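3,4-dihydroxy-2-butanone 4-phosphate synthase (Candida albicans, PDB 1TKS) catalyses the conversion of D-ribulose 5-phosphate to formate and 3,4-dihydroxy-2-butanone 4-phosphate, a step of riboflavin biosynthesis. Local coordinates at residues E45-L50 and I101-R106; V51-G56 and I182-K187; C91-G96 and T110-N115. All blocks are in the same frame, centred on the assembly; numbering follows the deposited sequence.

Contact 1. Residues E45-L50 and I101-R106; sequences EKMAFL and ISAHDR
Met47 lays its side chain across the first turn of helix 103-114, with CG 3.6 Å from the carbonyl oxygen O of Ala103 and SD 4.2 Å from CB of Arg106. CG stands anti to the backbone N (chi1 177°), and bends at the next two torsions bring the thioether round so that Met47 and Arg106 cross at about a right angle. One residue on, Ala48 meets Ala103 methyl to methyl, CB to CB at 4.1 Å; Ala103 CB also sits 4.0 Å from the backbone N of Ala48. With such short side chains at the point of approach, the two helices come close, and the CA atoms of Ala48 and Ala103 are 5.3 Å apart. This is helix-on-helix packing in which helix 44-52 meets the very start of helix 103-114. Ser102 is the N-cap there: its OG accepts from Asp105 N at 2.9 Å in a nearly straight bond (160°). Arg106 meets Met47 through its CB. Its guanidinium lies with one face on CD1 of Ile101, NE makes a weak bond back to Ile101 O, and the two terminal nitrogens leave the contact, NH1 donating to Gly56 O of the same chain and NH2 to Ser55 O of the second subunit. Ala48 also packs on Asp172 of that subunit.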
ATOM      1  N   GLU B  45      -4.098  15.872  -4.541  1.00 10.66           N
ATOM      2  CA  GLU B  45      -3.935  15.554  -5.955  1.00  9.41           C
ATOM      3  C   GLU B  45      -2.617  14.842  -6.231  1.00 10.32           C
ATOM      4  O   GLU B  45      -2.571  13.895  -7.016  1.00 10.43           O
ATOM      5  CB  GLU B  45      -3.994  16.819  -6.817  1.00 11.09           C
ATOM      6  CG  GLU B  45      -5.309  17.590  -6.794  1.00 13.70           C
ATOM      7  CD  GLU B  45      -5.556  18.318  -5.486  1.00 16.07           C
ATOM      8  OE1 GLU B  45      -4.588  18.562  -4.735  1.00 16.95           O
ATOM      9  OE2 GLU B  45      -6.724  18.663  -5.218  1.00 20.16           O
ATOM     10  N   LYS B  46      -1.542  15.291  -5.591  1.00 10.05           N
ATOM     11  CA  LYS B  46      -0.236  14.676  -5.809  1.00  8.96           C
ATOM     12  C   LYS B  46      -0.169  13.269  -5.239  1.00  8.28           C
ATOM     13  O   LYS B  46       0.519  12.402  -5.786  1.00  8.75           O
ATOM     14  CB  LYS B  46       0.864  15.555  -5.216  1.00  9.01           C
ATOM     15  CG  LYS B  46       1.113  16.809  -6.040  1.00 11.91           C
ATOM     16  CD  LYS B  46       2.012  17.797  -5.325  1.00 14.46           C
ATOM     17  CE  LYS B  46       2.375  18.946  -6.251  1.00 17.13           C
ATOM     18  NZ  LYS B  46       3.231  19.959  -5.588  1.00 18.57           N
ATOM     19  N   MET B  47      -0.885  13.043  -4.140  1.00  8.86           N
ATOM     20  CA  MET B  47      -0.927  11.716  -3.532  1.00  8.07           C
ATOM     21  C   MET B  47      -1.754  10.804  -4.438  1.00  9.86           C
ATOM     22  O   MET B  47      -1.445   9.625  -4.607  1.00  8.75           O
ATOM     23  CB  MET B  47      -1.566  11.764  -2.141  1.00  8.67           C
ATOM     24  CG  MET B  47      -1.693  10.386  -1.488  1.00 10.23           C
ATOM     25  SD  MET B  47      -0.118   9.555  -1.123  1.00  8.22           S
ATOM     26  CE  MET B  47       0.219   8.654  -2.569  1.00 19.65           C
ATOM     27  N   ALA B  48      -2.818  11.354  -5.016  1.00 10.23           N
ATOM     28  CA  ALA B  48      -3.658  10.567  -5.904  1.00  9.82           C
ATOM     29  C   ALA B  48      -2.818  10.146  -7.109  1.00  8.50           C
ATOM     30  O   ALA B  48      -2.958   9.032  -7.619  1.00  8.80           O
ATOM     31  CB  ALA B  48      -4.867  11.375  -6.359  1.00  9.87           C
ATOM     32  N   PHE B  49      -1.943  11.044  -7.558  1.00  8.19           N
ATOM     33  CA  PHE B  49      -1.069  10.773  -8.691  1.00  7.34           C
ATOM     34  C   PHE B  49      -0.085   9.675  -8.310  1.00  7.77           C
ATOM     35  O   PHE B  49       0.102   8.706  -9.052  1.00  8.23           O
ATOM     36  CB  PHE B  49      -0.303  12.041  -9.078  1.00  6.94           C
ATOM     37  CG  PHE B  49       0.594  11.874 -10.274  1.00  9.08           C
ATOM     38  CD1 PHE B  49       0.099  12.042 -11.565  1.00  9.58           C
ATOM     39  CD2 PHE B  49       1.945  11.576 -10.106  1.00  8.40           C
ATOM     40  CE1 PHE B  49       0.939  11.915 -12.674  1.00 10.48           C
ATOM     41  CE2 PHE B  49       2.791  11.447 -11.206  1.00  9.58           C
ATOM     42  CZ  PHE B  49       2.285  11.621 -12.497  1.00  9.93           C
ATOM     43  N   LEU B  50       0.536   9.822  -7.145  1.00  6.51           N
ATOM     44  CA  LEU B  50       1.502   8.835  -6.672  1.00  6.89           C
ATOM     45  C   LEU B  50       0.873   7.444  -6.595  1.00  7.53           C
ATOM     46  O   LEU B  50       1.445   6.474  -7.080  1.00  8.30           O
ATOM     47  CB  LEU B  50       2.045   9.248  -5.293  1.00  6.99           C
ATOM     48  CG  LEU B  50       3.080   8.304  -4.668  1.00  8.06           C
ATOM     49  CD1 LEU B  50       4.275   8.141  -5.610  1.00  8.04           C
ATOM     50  CD2 LEU B  50       3.541   8.858  -3.330  1.00  8.95           C
ATOM     51  N   ILE B 101      -7.014   5.931   4.519  1.00 10.71           N
ATOM     52  CA  ILE B 101      -6.464   5.444   3.253  1.00  8.95           C
ATOM     53  C   ILE B 101      -6.723   6.353   2.038  1.00 10.33           C
ATOM     54  O   ILE B 101      -6.068   6.219   1.001  1.00  9.38           O
ATOM     55  CB  ILE B 101      -7.001   4.012   2.974  1.00  9.53           C
ATOM     56  CG1 ILE B 101      -6.301   3.393   1.761  1.00  8.74           C
ATOM     57  CG2 ILE B 101      -8.501   4.054   2.749  1.00 10.11           C
ATOM     58  CD1 ILE B 101      -4.812   3.211   1.941  1.00  8.62           C
ATOM     59  N   SER B 102      -7.664   7.285   2.160  1.00  8.19           N
ATOM     60  CA  SER B 102      -7.965   8.184   1.046  1.00  8.04           C
ATOM     61  C   SER B 102      -6.738   9.010   0.668  1.00  8.22           C
ATOM     62  O   SER B 102      -5.823   9.188   1.476  1.00  8.17           O
ATOM     63  CB  SER B 102      -9.114   9.127   1.405  1.00  8.48           C
ATOM     64  OG  SER B 102      -8.695  10.134   2.311  1.00  9.25           O
ATOM     65  N   ALA B 103      -6.715   9.511  -0.562  1.00  8.22           N
ATOM     66  CA  ALA B 103      -5.592  10.326  -1.006  1.00  8.78           C
ATOM     67  C   ALA B 103      -5.482  11.540  -0.084  1.00  8.91           C
ATOM     68  O   ALA B 103      -4.387  11.927   0.321  1.00  8.24           O
ATOM     69  CB  ALA B 103      -5.809  10.770  -2.453  1.00  8.79           C
ATOM     70  N   HIS B 104      -6.627  12.130   0.250  1.00  8.02           N
ATOM     71  CA  HIS B 104      -6.660  13.298   1.130  1.00  9.12           C
ATOM     72  C   HIS B 104      -6.038  12.989   2.486  1.00  8.83           C
ATOM     73  O   HIS B 104      -5.216  13.754   2.991  1.00  8.19           O
ATOM     74  CB  HIS B 104      -8.106  13.756   1.342  1.00  8.44           C
ATOM     75  CG  HIS B 104      -8.288  14.651   2.531  1.00  8.33           C
ATOM     76  ND1 HIS B 104      -8.299  16.024   2.440  1.00  9.05           N
ATOM     77  CD2 HIS B 104      -8.432  14.359   3.846  1.00  6.53           C
ATOM     78  CE1 HIS B 104      -8.442  16.542   3.649  1.00  6.33           C
ATOM     79  NE2 HIS B 104      -8.523  15.555   4.517  1.00 10.27           N
ATOM     80  N   ASP B 105      -6.445  11.867   3.074  1.00  9.10           N
ATOM     81  CA  ASP B 105      -5.949  11.462   4.380  1.00  8.89           C
ATOM     82  C   ASP B 105      -4.469  11.090   4.371  1.00  8.64           C
ATOM     83  O   ASP B 105      -3.711  11.536   5.238  1.00  9.10           O
ATOM     84  CB  ASP B 105      -6.781  10.295   4.923  1.00  9.35           C
ATOM     85  CG  ASP B 105      -8.187  10.718   5.348  1.00 10.43           C
ATOM     86  OD1 ASP B 105      -8.565  11.886   5.126  1.00 10.34           O
ATOM     87  OD2 ASP B 105      -8.911   9.869   5.904  1.00 10.28           O
ATOM     88  N   ARG B 106      -4.046  10.280   3.405  1.00  7.67           N
ATOM     89  CA  ARG B 106      -2.639   9.900   3.344  1.00  8.08           C
ATOM     90  C   ARG B 106      -1.752  11.110   3.096  1.00  8.03           C
ATOM     91  O   ARG B 106      -0.649  11.188   3.633  1.00  8.56           O
ATOM     92  CB  ARG B 106      -2.398   8.811   2.285  1.00  8.24           C
ATOM     93  CG  ARG B 106      -2.776   7.425   2.795  1.00  9.31           C
ATOM     94  CD  ARG B 106      -2.136   6.296   2.010  1.00  8.18           C
ATOM     95  NE  ARG B 106      -2.862   5.954   0.790  1.00  7.65           N
ATOM     96  CZ  ARG B 106      -2.511   4.955  -0.015  1.00  7.92           C
ATOM     97  NH1 ARG B 106      -1.446   4.217   0.278  1.00  7.88           N
ATOM     98  NH2 ARG B 106      -3.223   4.680  -1.100  1.00  7.42           N
TER

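Contact 2. Residues V51-G56 and I182-K187; sequences VRYSSG and IQFGKK
An edge-to-face aromatic contact joins the chain where it leaves helix 44-52, at Tyr53, to helix 178-188, in a partly buried place near the subunit interface. Phe184 presents its edge to one face of Tyr53: the ring centroids are 5.2 Å apart and the planes stand at 70°, a T-shaped pair. The touching edge is CE1 and CZ, which come to 3.6 and 3.7 Å from Tyr53 CG, so the phenylalanine meets the tyrosine ring at its root and not over its centre. The phenylalanine ring itself spans much of the 9.7 Å between the CA atoms of Tyr53 and Phe184; with CG anti to the backbone N (chi1 -170°) it extends toward the tyrosine. On the opposite face of the tyrosine ring lies Arg52, whose CG sits over the ring centre, 3.6 Å above the plane. Tyr53 is therefore held between an aliphatic chain and an aromatic edge. The pair belongs to a larger aromatic cluster, since Phe49 meets Tyr53 edge-to-face and the ring of His188 meets both Tyr53 and Phe184. Beyond the rings, a water bridges the two segments by hydrogen bonds, 3.0 Å from Tyr53 OH and accepting from Lys187 NZ, whose fully extended chain brings the ammonium group there. Where the chain leaves the helix, Ser54 forms an ST turn, its OG accepting from Gly56 N at 3.1 Å. The same OG is hydrogen-bonded to Leu50 O, which ties the turn back to the helix. Arg52 forms a salt bridge with Asp170 of the same chain through NH1, and Ser55 OG is hydrogen-bonded to Glu166.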
ATOM      1  N   VAL B  51      -0.306   7.352  -5.984  1.00  7.06           N
ATOM      2  CA  VAL B  51      -0.998   6.071  -5.854  1.00  6.91           C
ATOM      3  C   VAL B  51      -1.390   5.500  -7.219  1.00  7.69           C
ATOM      4  O   VAL B  51      -1.198   4.316  -7.481  1.00  9.26           O
ATOM      5  CB  VAL B  51      -2.264   6.207  -4.970  1.00  7.10           C
ATOM      6  CG1 VAL B  51      -3.085   4.927  -5.010  1.00  7.20           C
ATOM      7  CG2 VAL B  51      -1.852   6.501  -3.534  1.00  8.46           C
ATOM      8  N   ARG B  52      -1.921   6.351  -8.089  1.00  8.08           N
ATOM      9  CA  ARG B  52      -2.357   5.923  -9.414  1.00  7.92           C
ATOM     10  C   ARG B  52      -1.304   5.198 -10.247  1.00  8.72           C
ATOM     11  O   ARG B  52      -1.619   4.231 -10.945  1.00  9.61           O
ATOM     12  CB  ARG B  52      -2.878   7.131 -10.200  1.00  8.78           C
ATOM     13  CG  ARG B  52      -3.049   6.891 -11.692  1.00  8.66           C
ATOM     14  CD  ARG B  52      -4.216   5.973 -12.018  1.00  9.28           C
ATOM     15  NE  ARG B  52      -4.301   5.764 -13.461  1.00 10.86           N
ATOM     16  CZ  ARG B  52      -3.503   4.949 -14.143  1.00 11.04           C
ATOM     17  NH1 ARG B  52      -2.568   4.253 -13.512  1.00 11.80           N
ATOM     18  NH2 ARG B  52      -3.621   4.849 -15.460  1.00 11.66           N
ATOM     19  N   TYR B  53      -0.058   5.650 -10.161  1.00  8.61           N
ATOM     20  CA  TYR B  53       1.012   5.068 -10.962  1.00  8.93           C
ATOM     21  C   TYR B  53       2.033   4.240 -10.199  1.00  8.14           C
ATOM     22  O   TYR B  53       3.080   3.891 -10.740  1.00  7.30           O
ATOM     23  CB  TYR B  53       1.723   6.187 -11.729  1.00  9.94           C
ATOM     24  CG  TYR B  53       0.813   6.915 -12.694  1.00  9.25           C
ATOM     25  CD1 TYR B  53       0.394   8.227 -12.452  1.00 10.98           C
ATOM     26  CD2 TYR B  53       0.346   6.276 -13.839  1.00 11.23           C
ATOM     27  CE1 TYR B  53      -0.474   8.880 -13.339  1.00 11.51           C
ATOM     28  CE2 TYR B  53      -0.514   6.914 -14.721  1.00 11.44           C
ATOM     29  CZ  TYR B  53      -0.921   8.210 -14.469  1.00 12.50           C
ATOM     30  OH  TYR B  53      -1.778   8.829 -15.357  1.00 15.47           O
ATOM     31  N   SER B  54       1.719   3.903  -8.954  1.00  8.90           N
ATOM     32  CA  SER B  54       2.649   3.135  -8.137  1.00  8.66           C
ATOM     33  C   SER B  54       2.027   1.905  -7.501  1.00  8.88           C
ATOM     34  O   SER B  54       0.861   1.587  -7.738  1.00  8.42           O
ATOM     35  CB  SER B  54       3.211   4.019  -7.029  1.00  8.38           C
ATOM     36  OG  SER B  54       2.241   4.169  -6.005  1.00  8.97           O
ATOM     37  N   SER B  55       2.818   1.231  -6.672  1.00  7.83           N
ATOM     38  CA  SER B  55       2.372   0.036  -5.969  1.00  7.92           C
ATOM     39  C   SER B  55       1.341   0.373  -4.908  1.00  7.49           C
ATOM     40  O   SER B  55       0.657  -0.516  -4.414  1.00  6.73           O
ATOM     41  CB  SER B  55       3.552  -0.649  -5.277  1.00  8.35           C
ATOM     42  OG  SER B  55       3.871   0.036  -4.069  1.00  7.99           O
ATOM     43  N   GLY B  56       1.254   1.649  -4.542  1.00  7.75           N
ATOM     44  CA  GLY B  56       0.301   2.059  -3.528  1.00  7.59           C
ATOM     45  C   GLY B  56       0.779   1.858  -2.101  1.00  8.98           C
ATOM     46  O   GLY B  56       0.140   2.329  -1.164  1.00  9.38           O
ATOM     47  N   ILE B 182      11.966   6.768 -18.195  1.00  9.43           N
ATOM     48  CA  ILE B 182      12.293   7.875 -19.087  1.00 10.54           C
ATOM     49  C   ILE B 182      11.011   8.285 -19.806  1.00 10.38           C
ATOM     50  O   ILE B 182      10.702   9.469 -19.929  1.00 11.27           O
ATOM     51  CB  ILE B 182      13.362   7.445 -20.121  1.00 10.62           C
ATOM     52  CG1 ILE B 182      14.684   7.174 -19.405  1.00 11.55           C
ATOM     53  CG2 ILE B 182      13.521   8.514 -21.194  1.00 11.21           C
ATOM     54  CD1 ILE B 182      15.786   6.658 -20.307  1.00 10.91           C
ATOM     55  N   GLN B 183      10.261   7.290 -20.265  1.00 11.57           N
ATOM     56  CA  GLN B 183       8.998   7.535 -20.953  1.00 13.51           C
ATOM     57  C   GLN B 183       8.006   8.235 -20.021  1.00 12.07           C
ATOM     58  O   GLN B 183       7.334   9.188 -20.416  1.00 12.94           O
ATOM     59  CB  GLN B 183       8.416   6.206 -21.447  1.00 16.35           C
ATOM     60  CG  GLN B 183       6.901   6.118 -21.442  1.00 26.01           C
ATOM     61  CD  GLN B 183       6.249   7.149 -22.328  1.00 29.75           C
ATOM     62  OE1 GLN B 183       6.494   7.193 -23.531  1.00 33.87           O
ATOM     63  NE2 GLN B 183       5.406   7.990 -21.736  1.00 33.65           N
ATOM     64  N   PHE B 184       7.933   7.755 -18.781  1.00 10.75           N
ATOM     65  CA  PHE B 184       7.026   8.317 -17.782  1.00 10.55           C
ATOM     66  C   PHE B 184       7.415   9.762 -17.473  1.00 10.06           C
ATOM     67  O   PHE B 184       6.558  10.640 -17.350  1.00 10.64           O
ATOM     68  CB  PHE B 184       7.081   7.478 -16.500  1.00  9.40           C
ATOM     69  CG  PHE B 184       6.022   7.834 -15.494  1.00  9.31           C
ATOM     70  CD1 PHE B 184       4.753   7.264 -15.564  1.00  9.94           C
ATOM     71  CD2 PHE B 184       6.287   8.760 -14.490  1.00  8.84           C
ATOM     72  CE1 PHE B 184       3.760   7.614 -14.651  1.00  9.90           C
ATOM     73  CE2 PHE B 184       5.306   9.121 -13.572  1.00  9.61           C
ATOM     74  CZ  PHE B 184       4.038   8.548 -13.653  1.00  8.36           C
ATOM     75  N   GLY B 185       8.718  10.000 -17.353  1.00 10.90           N
ATOM     76  CA  GLY B 185       9.202  11.338 -17.067  1.00 12.48           C
ATOM     77  C   GLY B 185       8.849  12.333 -18.157  1.00 12.12           C
ATOM     78  O   GLY B 185       8.441  13.456 -17.867  1.00 12.70           O
ATOM     79  N   LYS B 186       8.999  11.932 -19.415  1.00 12.10           N
ATOM     80  CA  LYS B 186       8.676  12.829 -20.518  1.00 13.26           C
ATOM     81  C   LYS B 186       7.175  13.081 -20.630  1.00 13.48           C
ATOM     82  O   LYS B 186       6.746  14.205 -20.886  1.00 13.92           O
ATOM     83  CB  LYS B 186       9.213  12.266 -21.837  1.00 16.60           C
ATOM     84  CG  LYS B 186      10.732  12.238 -21.913  1.00 20.25           C
ATOM     85  CD  LYS B 186      11.221  11.745 -23.265  1.00 24.44           C
ATOM     86  CE  LYS B 186      10.829  12.700 -24.384  1.00 26.11           C
ATOM     87  NZ  LYS B 186      11.158  12.138 -25.724  1.00 29.16           N
ATOM     88  N   LYS B 187       6.377  12.041 -20.422  1.00 12.87           N
ATOM     89  CA  LYS B 187       4.931  12.179 -20.515  1.00 14.17           C
ATOM     90  C   LYS B 187       4.363  13.097 -19.437  1.00 13.87           C
ATOM     91  O   LYS B 187       3.465  13.893 -19.699  1.00 15.17           O
ATOM     92  CB  LYS B 187       4.260  10.808 -20.411  1.00 15.28           C
ATOM     93  CG  LYS B 187       2.744  10.857 -20.470  1.00 19.46           C
ATOM     94  CD  LYS B 187       2.148   9.461 -20.429  1.00 21.57           C
ATOM     95  CE  LYS B 187       0.631   9.502 -20.483  1.00 24.18           C
ATOM     96  NZ  LYS B 187       0.060   8.128 -20.529  1.00 27.71           N
TER
HETATM   97  O   HOH W   1      -1.918   7.452 -18.030  1.00 32.01           O

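Contact 3. Residues C91-G96 and T110-N115; sequences CDFAEG and TRSLAN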
ATOM      1  N   CYS B  91       0.838   4.684  10.798  1.00  9.26           N
ATOM      2  CA  CYS B  91       0.085   5.732  11.470  1.00  8.66           C
ATOM      3  C   CYS B  91      -0.798   6.568  10.546  1.00  7.60           C
ATOM      4  O   CYS B  91      -0.625   6.579   9.323  1.00  8.18           O
ATOM      5  CB  CYS B  91       1.054   6.674  12.191  1.00  7.88           C
ATOM      6  SG  CYS B  91       2.068   7.663  11.044  1.00 11.10           S
ATOM      7  N   ASP B  92      -1.749   7.258  11.170  1.00  9.09           N
ATOM      8  CA  ASP B  92      -2.690   8.167  10.514  1.00  8.66           C
ATOM      9  C   ASP B  92      -2.742   9.415  11.388  1.00  9.42           C
ATOM     10  O   ASP B  92      -2.743   9.316  12.617  1.00 10.02           O
ATOM     11  CB  ASP B  92      -4.109   7.588  10.490  1.00  9.53           C
ATOM     12  CG  ASP B  92      -4.303   6.522   9.435  1.00 10.55           C
ATOM     13  OD1 ASP B  92      -5.190   5.673   9.643  1.00 11.76           O
ATOM     14  OD2 ASP B  92      -3.595   6.542   8.411  1.00  9.56           O
ATOM     15  N   PHE B  93      -2.783  10.585  10.766  1.00  9.12           N
ATOM     16  CA  PHE B  93      -2.897  11.822  11.530  1.00  9.87           C
ATOM     17  C   PHE B  93      -4.360  11.811  11.963  1.00 10.51           C
ATOM     18  O   PHE B  93      -5.254  11.662  11.130  1.00 11.77           O
ATOM     19  CB  PHE B  93      -2.630  13.032  10.640  1.00 10.62           C
ATOM     20  CG  PHE B  93      -2.553  14.331  11.386  1.00 12.25           C
ATOM     21  CD1 PHE B  93      -1.540  14.554  12.312  1.00 11.47           C
ATOM     22  CD2 PHE B  93      -3.478  15.341  11.146  1.00 13.09           C
ATOM     23  CE1 PHE B  93      -1.443  15.770  12.985  1.00 13.65           C
ATOM     24  CE2 PHE B  93      -3.391  16.565  11.816  1.00 13.17           C
ATOM     25  CZ  PHE B  93      -2.370  16.776  12.736  1.00 11.96           C
ATOM     26  N   ALA B  94      -4.601  11.962  13.260  1.00 11.33           N
ATOM     27  CA  ALA B  94      -5.953  11.921  13.806  1.00 13.40           C
ATOM     28  C   ALA B  94      -6.927  12.977  13.289  1.00 14.07           C
ATOM     29  O   ALA B  94      -7.918  12.648  12.638  1.00 14.86           O
ATOM     30  CB  ALA B  94      -5.890  11.988  15.326  1.00 14.63           C
ATOM     31  N   GLU B  95      -6.647  14.242  13.578  1.00 14.57           N
ATOM     32  CA  GLU B  95      -7.543  15.317  13.166  1.00 14.28           C
ATOM     33  C   GLU B  95      -7.526  15.639  11.678  1.00 13.83           C
ATOM     34  O   GLU B  95      -6.507  16.044  11.117  1.00 14.85           O
ATOM     35  CB  GLU B  95      -7.251  16.576  13.988  1.00 16.41           C
ATOM     36  CG  GLU B  95      -8.107  17.783  13.637  1.00 18.22           C
ATOM     37  CD  GLU B  95      -7.902  18.937  14.600  1.00 22.53           C
ATOM     38  OE1 GLU B  95      -8.517  18.923  15.686  1.00 22.91           O
ATOM     39  OE2 GLU B  95      -7.115  19.850  14.277  1.00 25.19           O
ATOM     40  N   GLY B  96      -8.675  15.455  11.041  1.00 12.61           N
ATOM     41  CA  GLY B  96      -8.769  15.739   9.625  1.00 13.25           C
ATOM     42  C   GLY B  96      -8.907  14.497   8.771  1.00 13.51           C
ATOM     43  O   GLY B  96      -9.155  14.606   7.572  1.00 13.42           O
ATOM     44  N   THR B 110       1.047  12.491   5.719  1.00  8.59           N
ATOM     45  CA  THR B 110       2.413  12.683   5.255  1.00  7.80           C
ATOM     46  C   THR B 110       2.926  14.090   5.574  1.00  8.96           C
ATOM     47  O   THR B 110       4.044  14.248   6.069  1.00  8.92           O
ATOM     48  CB  THR B 110       2.516  12.408   3.741  1.00  7.25           C
ATOM     49  OG1 THR B 110       2.140  11.047   3.490  1.00  7.05           O
ATOM     50  CG2 THR B 110       3.936  12.629   3.250  1.00  7.44           C
ATOM     51  N   ARG B 111       2.114  15.108   5.307  1.00  9.77           N
ATOM     52  CA  ARG B 111       2.524  16.481   5.585  1.00 10.11           C
ATOM     53  C   ARG B 111       2.698  16.661   7.094  1.00 10.15           C
ATOM     54  O   ARG B 111       3.604  17.368   7.547  1.00 10.92           O
ATOM     55  CB  ARG B 111       1.484  17.479   5.059  1.00  8.66           C
ATOM     56  CG  ARG B 111       1.299  17.483   3.538  1.00  9.61           C
ATOM     57  CD  ARG B 111       0.539  18.725   3.069  1.00  8.75           C
ATOM     58  NE  ARG B 111      -0.769  18.852   3.712  1.00  8.83           N
ATOM     59  CZ  ARG B 111      -1.870  18.216   3.318  1.00  8.26           C
ATOM     60  NH1 ARG B 111      -1.837  17.400   2.269  1.00  8.58           N
ATOM     61  NH2 ARG B 111      -3.005  18.385   3.984  1.00  8.96           N
ATOM     62  N   SER B 112       1.832  16.012   7.864  1.00  8.70           N
ATOM     63  CA  SER B 112       1.885  16.106   9.317  1.00  9.62           C
ATOM     64  C   SER B 112       3.153  15.477   9.883  1.00  9.67           C
ATOM     65  O   SER B 112       3.696  15.952  10.883  1.00  9.96           O
ATOM     66  CB  SER B 112       0.643  15.452   9.924  1.00  9.53           C
ATOM     67  OG  SER B 112      -0.532  16.129   9.503  1.00 10.68           O
ATOM     68  N   LEU B 113       3.638  14.413   9.256  1.00 10.16           N
ATOM     69  CA  LEU B 113       4.861  13.797   9.753  1.00  9.59           C
ATOM     70  C   LEU B 113       6.033  14.745   9.533  1.00  9.53           C
ATOM     71  O   LEU B 113       7.011  14.720  10.278  1.00  9.66           O
ATOM     72  CB  LEU B 113       5.113  12.455   9.057  1.00  8.46           C
ATOM     73  CG  LEU B 113       4.130  11.345   9.455  1.00  8.81           C
ATOM     74  CD1 LEU B 113       4.158  10.226   8.429  1.00  9.82           C
ATOM     75  CD2 LEU B 113       4.480  10.821  10.844  1.00  9.11           C
ATOM     76  N   ALA B 114       5.936  15.596   8.516  1.00  9.94           N
ATOM     77  CA  ALA B 114       7.016  16.539   8.244  1.00  8.61           C
ATOM     78  C   ALA B 114       6.913  17.801   9.106  1.00 10.37           C
ATOM     79  O   ALA B 114       7.927  18.412   9.437  1.00 11.45           O
ATOM     80  CB  ALA B 114       7.024  16.915   6.766  1.00  9.65           C
ATOM     81  N   ASN B 115       5.690  18.179   9.475  1.00 10.96           N
ATOM     82  CA  ASN B 115       5.454  19.386  10.274  1.00 13.19           C
ATOM     83  C   ASN B 115       6.152  19.363  11.634  1.00 13.20           C
ATOM     84  O   ASN B 115       5.875  18.507  12.469  1.00 13.71           O
ATOM     85  CB  ASN B 115       3.950  19.592  10.482  1.00 13.74           C
ATOM     86  CG  ASN B 115       3.608  21.009  10.900  1.00 14.46           C
ATOM     87  OD1 ASN B 115       4.258  21.587  11.772  1.00 16.07           O
ATOM     88  ND2 ASN B 115       2.576  21.575  10.284  1.00 17.77           N
TER
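Ser112 sits over one face of the Phe93 ring, its OG above the centre, 3.2 Å from the ring plane. This is strand-on-helix packing: the short strand 91-93, paired antiparallel with strand 123-124, lies against the last turns of helix 103-114. Ser112 CB joins its oxygen over the same face in a CH-pi contact, 3.8 Å from the ring centroid and 28° off the normal. Two residues back along the strand, Cys91 points to the same side and touches the next helix residue, its SG 4.0 Å from CD2 of Leu113. The alternation of the strand explains this pairing, for Asp92 between them turns away from the helix and accepts through OD2 from His128 N.

In the next shell, Ser112 OG is hydrogen-bonded to Leu108 O, one turn earlier in its own helix, which holds the hydroxyl in place over the ring, while Phe93 N is hydrogen-bonded to Thr109 OG1 on the helix it faces. Phe123 of the partner strand stands edge-to-face with Phe93 and also packs on Cys91, Ser112 and Leu113, and Leu113 packs in addition on Val60, Leu62 and Ile129, on the two parallel strands 59-63 and 129-134. With CG anti to the backbone N (chi1 -173°), the Phe93 ring is turned toward the helix, and CG of Phe93 lies 3.3 Å from Ser112 OG.

Overall arrangement
Contacts 1 and 2 share helix 44-52, while contacts 1 and 3 share helix 103-114, so contact 1 joins the other two. Its centre is 14 Å from that of contact 2 and 13 Å from that of contact 3; the centres of contacts 2 and 3 are 25 Å apart, their nearest atoms about 9 Å. Along the chain, contact 1 alternates with each of the others, and contact 3 is nested inside the loop closed by contact 2. Phe49 CZ packs on Phe184 CZ, Arg106 reaches Gly56, and His104 NE2 is probably hydrogen-bonded to Gly96 O. The region around helix 44-52 and the start of helix 103-114 also forms part of the subunit interface; contact 3 stays within its chain.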